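Local coordinates for D-aminopeptidase (Bacillus subtilis, PDB 1HI9), which removes N-terminal residues from peptides containing D-amino acids, using two zinc ions per subunit inside the central chamber of a homodecamer, at residues L99-A107 with P130-A138. Residues are numbered along the deposited sequence; the frame is centred on the assembly and turned at random.
Sequences LFLGYHARA and PVGELGLNA. With ZN (zinc ion), chain F.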
ATOM      1  N   LEU A  99      -5.017  43.625   7.215  1.00 44.97           N
ATOM      2  CA  LEU A  99      -5.392  42.861   8.401  1.00 43.88           C
ATOM      3  C   LEU A  99      -4.827  41.444   8.271  1.00 42.61           C
ATOM      4  O   LEU A  99      -5.174  40.714   7.344  1.00 41.90           O
ATOM      5  CB  LEU A  99      -6.917  42.815   8.519  1.00 44.66           C
ATOM      6  CG  LEU A  99      -7.537  42.432   9.871  1.00 46.13           C
ATOM      7  CD1 LEU A  99      -9.059  42.611   9.816  1.00 45.30           C
ATOM      8  CD2 LEU A  99      -7.194  41.002  10.211  1.00 47.48           C
ATOM      9  N   PHE A 100      -3.948  41.067   9.195  1.00 40.93           N
ATOM     10  CA  PHE A 100      -3.345  39.733   9.181  1.00 39.72           C
ATOM     11  C   PHE A 100      -4.120  38.849  10.150  1.00 38.40           C
ATOM     12  O   PHE A 100      -4.217  39.167  11.336  1.00 38.85           O
ATOM     13  CB  PHE A 100      -1.871  39.808   9.600  1.00 38.77           C
ATOM     14  CG  PHE A 100      -0.998  40.592   8.654  1.00 39.13           C
ATOM     15  CD1 PHE A 100       0.346  40.808   8.949  1.00 39.98           C
ATOM     16  CD2 PHE A 100      -1.499  41.098   7.466  1.00 37.47           C
ATOM     17  CE1 PHE A 100       1.166  41.510   8.074  1.00 38.95           C
ATOM     18  CE2 PHE A 100      -0.683  41.797   6.592  1.00 36.34           C
ATOM     19  CZ  PHE A 100       0.650  42.002   6.896  1.00 38.43           C
ATOM     20  N   LEU A 101      -4.659  37.743   9.642  1.00 38.34           N
ATOM     21  CA  LEU A 101      -5.468  36.816  10.444  1.00 37.55           C
ATOM     22  C   LEU A 101      -4.865  35.420  10.522  1.00 36.35           C
ATOM     23  O   LEU A 101      -4.321  34.913   9.543  1.00 36.30           O
ATOM     24  CB  LEU A 101      -6.869  36.701   9.838  1.00 38.86           C
ATOM     25  CG  LEU A 101      -8.097  36.722  10.743  1.00 41.53           C
ATOM     26  CD1 LEU A 101      -9.311  36.409   9.888  1.00 40.99           C
ATOM     27  CD2 LEU A 101      -7.982  35.727  11.876  1.00 41.32           C
ATOM     28  N   GLY A 102      -4.991  34.796  11.686  1.00 34.73           N
ATOM     29  CA  GLY A 102      -4.463  33.461  11.865  1.00 34.11           C
ATOM     30  C   GLY A 102      -2.956  33.381  11.762  1.00 34.24           C
ATOM     31  O   GLY A 102      -2.408  32.357  11.346  1.00 32.61           O
ATOM     32  N   TYR A 103      -2.277  34.464  12.129  1.00 33.23           N
ATOM     33  CA  TYR A 103      -0.827  34.470  12.079  1.00 33.13           C
ATOM     34  C   TYR A 103      -0.194  33.758  13.267  1.00 32.79           C
ATOM     35  O   TYR A 103      -0.834  33.504  14.292  1.00 31.64           O
ATOM     36  CB  TYR A 103      -0.313  35.903  11.963  1.00 33.39           C
ATOM     37  CG  TYR A 103      -0.204  36.366  10.521  1.00 33.86           C
ATOM     38  CD1 TYR A 103      -1.265  36.200   9.632  1.00 33.61           C
ATOM     39  CD2 TYR A 103       0.962  36.944  10.044  1.00 33.00           C
ATOM     40  CE1 TYR A 103      -1.157  36.597   8.297  1.00 34.03           C
ATOM     41  CE2 TYR A 103       1.078  37.346   8.714  1.00 34.85           C
ATOM     42  CZ  TYR A 103       0.023  37.169   7.849  1.00 34.23           C
ATOM     43  OH  TYR A 103       0.165  37.548   6.539  1.00 33.00           O
ATOM     44  N   HIS A 104       1.081  33.434  13.105  1.00 33.99           N
ATOM     45  CA  HIS A 104       1.839  32.716  14.127  1.00 33.47           C
ATOM     46  C   HIS A 104       3.196  33.356  14.327  1.00 32.55           C
ATOM     47  O   HIS A 104       3.596  34.214  13.558  1.00 32.60           O
ATOM     48  CB  HIS A 104       2.020  31.256  13.687  1.00 31.65           C
ATOM     49  CG  HIS A 104       2.590  31.124  12.308  1.00 29.86           C
ATOM     50  ND1 HIS A 104       3.927  31.310  12.031  1.00 30.64           N
ATOM     51  CD2 HIS A 104       1.991  30.881  11.118  1.00 29.75           C
ATOM     52  CE1 HIS A 104       4.132  31.184  10.732  1.00 26.90           C
ATOM     53  NE2 HIS A 104       2.971  30.923  10.156  1.00 31.53           N
ATOM     54  N   ALA A 105       3.897  32.908  15.363  1.00 33.21           N
ATOM     55  CA  ALA A 105       5.214  33.417  15.691  1.00 32.60           C
ATOM     56  C   ALA A 105       6.241  32.991  14.652  1.00 32.83           C
ATOM     57  O   ALA A 105       6.089  31.945  13.991  1.00 31.25           O
ATOM     58  CB  ALA A 105       5.621  32.919  17.054  1.00 31.78           C
ATOM     59  N   ARG A 106       7.288  33.804  14.509  1.00 32.43           N
ATOM     60  CA  ARG A 106       8.363  33.514  13.554  1.00 32.49           C
ATOM     61  C   ARG A 106       9.196  32.343  14.071  1.00 31.77           C
ATOM     62  O   ARG A 106       9.143  32.003  15.254  1.00 32.41           O
ATOM     63  CB  ARG A 106       9.242  34.760  13.336  1.00 33.74           C
ATOM     64  CG  ARG A 106       9.950  35.327  14.589  1.00 35.12           C
ATOM     65  CD  ARG A 106      10.672  36.637  14.258  1.00 37.46           C
ATOM     66  NE  ARG A 106      11.216  37.341  15.426  1.00 39.72           N
ATOM     67  CZ  ARG A 106      12.418  37.127  15.952  1.00 39.06           C
ATOM     68  NH1 ARG A 106      13.238  36.222  15.428  1.00 38.59           N
ATOM     69  NH2 ARG A 106      12.797  37.830  17.008  1.00 38.93           N
ATOM     70  N   ALA A 107       9.958  31.726  13.181  1.00 32.26           N
ATOM     71  CA  ALA A 107      10.795  30.578  13.523  1.00 32.30           C
ATOM     72  C   ALA A 107      11.769  30.835  14.667  1.00 32.08           C
ATOM     73  O   ALA A 107      12.186  31.969  14.898  1.00 32.29           O
ATOM     74  CB  ALA A 107      11.572  30.133  12.290  1.00 33.04           C
ATOM     75  N   PRO A 130      15.505  41.180  12.696  1.00 46.31           N
ATOM     76  CA  PRO A 130      14.819  39.889  12.772  1.00 43.86           C
ATOM     77  C   PRO A 130      13.334  39.987  12.442  1.00 42.39           C
ATOM     78  O   PRO A 130      12.613  40.765  13.061  1.00 42.99           O
ATOM     79  CB  PRO A 130      15.038  39.462  14.226  1.00 43.50           C
ATOM     80  CG  PRO A 130      16.317  40.120  14.590  1.00 46.12           C
ATOM     81  CD  PRO A 130      16.177  41.488  13.970  1.00 46.37           C
ATOM     82  N   VAL A 131      12.882  39.217  11.457  1.00 41.14           N
ATOM     83  CA  VAL A 131      11.461  39.192  11.102  1.00 38.56           C
ATOM     84  C   VAL A 131      11.024  37.813  10.604  1.00 38.01           C
ATOM     85  O   VAL A 131      11.839  36.981  10.193  1.00 35.82           O
ATOM     86  CB  VAL A 131      11.111  40.219  10.002  1.00 38.42           C
ATOM     87  CG1 VAL A 131      11.402  41.625  10.491  1.00 40.40           C
ATOM     88  CG2 VAL A 131      11.896  39.914   8.720  1.00 38.21           C
ATOM     89  N   GLY A 132       9.721  37.578  10.659  1.00 39.17           N
ATOM     90  CA  GLY A 132       9.170  36.329  10.177  1.00 38.01           C
ATOM     91  C   GLY A 132       8.196  36.697   9.082  1.00 37.68           C
ATOM     92  O   GLY A 132       8.325  37.760   8.465  1.00 38.24           O
ATOM     93  N   GLU A 133       7.221  35.830   8.837  1.00 37.13           N
ATOM     94  CA  GLU A 133       6.208  36.098   7.819  1.00 36.05           C
ATOM     95  C   GLU A 133       5.531  37.432   8.118  1.00 36.89           C
ATOM     96  O   GLU A 133       5.312  38.254   7.227  1.00 35.96           O
ATOM     97  CB  GLU A 133       5.154  34.983   7.820  1.00 35.04           C
ATOM     98  CG  GLU A 133       5.638  33.673   7.233  1.00 33.50           C
ATOM     99  CD  GLU A 133       4.725  32.509   7.555  1.00 33.13           C
ATOM    100  OE1 GLU A 133       3.488  32.682   7.501  1.00 33.44           O
ATOM    101  OE2 GLU A 133       5.240  31.413   7.856  1.00 30.94           O
ATOM    102  N   LEU A 134       5.207  37.634   9.390  1.00 36.73           N
ATOM    103  CA  LEU A 134       4.544  38.849   9.833  1.00 37.50           C
ATOM    104  C   LEU A 134       5.329  40.088   9.421  1.00 37.35           C
ATOM    105  O   LEU A 134       4.778  41.009   8.817  1.00 36.62           O
ATOM    106  CB  LEU A 134       4.379  38.802  11.345  1.00 37.09           C
ATOM    107  CG  LEU A 134       3.361  39.756  11.942  1.00 39.34           C
ATOM    108  CD1 LEU A 134       2.944  39.237  13.316  1.00 38.31           C
ATOM    109  CD2 LEU A 134       3.951  41.147  12.023  1.00 41.27           C
ATOM    110  N   GLY A 135       6.620  40.086   9.732  1.00 36.94           N
ATOM    111  CA  GLY A 135       7.469  41.213   9.410  1.00 36.94           C
ATOM    112  C   GLY A 135       7.629  41.425   7.928  1.00 36.65           C
ATOM    113  O   GLY A 135       7.437  42.537   7.446  1.00 37.63           O
ATOM    114  N   LEU A 136       7.983  40.374   7.195  1.00 36.72           N
ATOM    115  CA  LEU A 136       8.146  40.514   5.756  1.00 36.82           C
ATOM    116  C   LEU A 136       6.870  41.034   5.099  1.00 37.52           C
ATOM    117  O   LEU A 136       6.931  41.918   4.246  1.00 36.84           O
ATOM    118  CB  LEU A 136       8.530  39.179   5.113  1.00 37.19           C
ATOM    119  CG  LEU A 136       9.975  38.702   5.250  1.00 39.86           C
ATOM    120  CD1 LEU A 136      10.143  37.391   4.460  1.00 39.98           C
ATOM    121  CD2 LEU A 136      10.938  39.759   4.723  1.00 36.90           C
ATOM    122  N   ASN A 137       5.718  40.492   5.488  1.00 36.76           N
ATOM    123  CA  ASN A 137       4.470  40.936   4.881  1.00 36.92           C
ATOM    124  C   ASN A 137       4.162  42.394   5.249  1.00 37.71           C
ATOM    125  O   ASN A 137       3.614  43.151   4.436  1.00 36.09           O
ATOM    126  CB  ASN A 137       3.306  40.019   5.280  1.00 37.01           C
ATOM    127  CG  ASN A 137       3.533  38.565   4.868  1.00 36.34           C
ATOM    128  OD1 ASN A 137       4.357  38.267   3.999  1.00 38.15           O
ATOM    129  ND2 ASN A 137       2.796  37.661   5.482  1.00 33.81           N
ATOM    130  N   ALA A 138       4.543  42.793   6.461  1.00 36.07           N
ATOM    131  CA  ALA A 138       4.313  44.158   6.900  1.00 35.62           C
ATOM    132  C   ALA A 138       5.178  45.091   6.062  1.00 35.88           C
ATOM    133  O   ALA A 138       4.729  46.157   5.636  1.00 34.42           O
ATOM    134  CB  ALA A 138       4.645  44.303   8.385  1.00 35.06           C
TER
HETATM  135 ZN    ZN F 300       2.584  31.117   8.298  1.00 31.80          ZN
HETATM  136  O   HOH W   1       3.046  29.631   6.886  1.00 28.83           O
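His104 and Glu133 meet at a zinc ion, half of the dinuclear metal centre of this M55 peptidase: the histidine just follows strand 97-103 of the central mixed sheet, and the glutamate sits in the first turn of helix 133-143. Asp8 completes the site and binds both metals. His104 NE2 approaches to 1.9 Å from the zinc, and the imidazole is turned 82° from the carboxylate of Glu133, whose OE2 lies at the ring edge, 3.1 Å from His104 CE1. On the far side of the ring, ND1 donates an almost straight bond (177°) to Ala105 O, fixing the imidazole's rotation; the ring of His115, the assigned nucleophile, stacks on it.

The Tyr103 ring runs from CB toward helix 133-143, with Phe100 CB over the centre of one face. CD2 comes 4.1 Å from Leu134 CB, CE2 meets Leu134 CA at the ring edge, and OH accepts a 2.8 Å bond from Asn137 ND2, bent and tilted from the amide plane; Ser6 OG also bonds this hydroxyl. A phenylalanine here would probably leave Asn137 ND2 and Ser6 OG without the hydroxyl they share. Asn137 OD1 is held by Tyr258, so both ends of the amide are engaged. Beside it, Phe100 CZ packs 3.7 Å from Asn137 CB.

At the other end, Arg106 CB presses against Gly132 CA at 3.5 Å; Gly132 is the N-cap, and a CB there would run into that of Arg106. The arginine then extends along the backbone and lays one guanidinium face over Pro130 CB. With CG anti to the carbonyl carbon (chi1 -73°), the extended Glu133 chain reaches the zinc: OE1 binds it at 2.0 Å, and OE2, a much longer second contact at 2.7 Å, also accepts from Met117 N and the zinc-bound water.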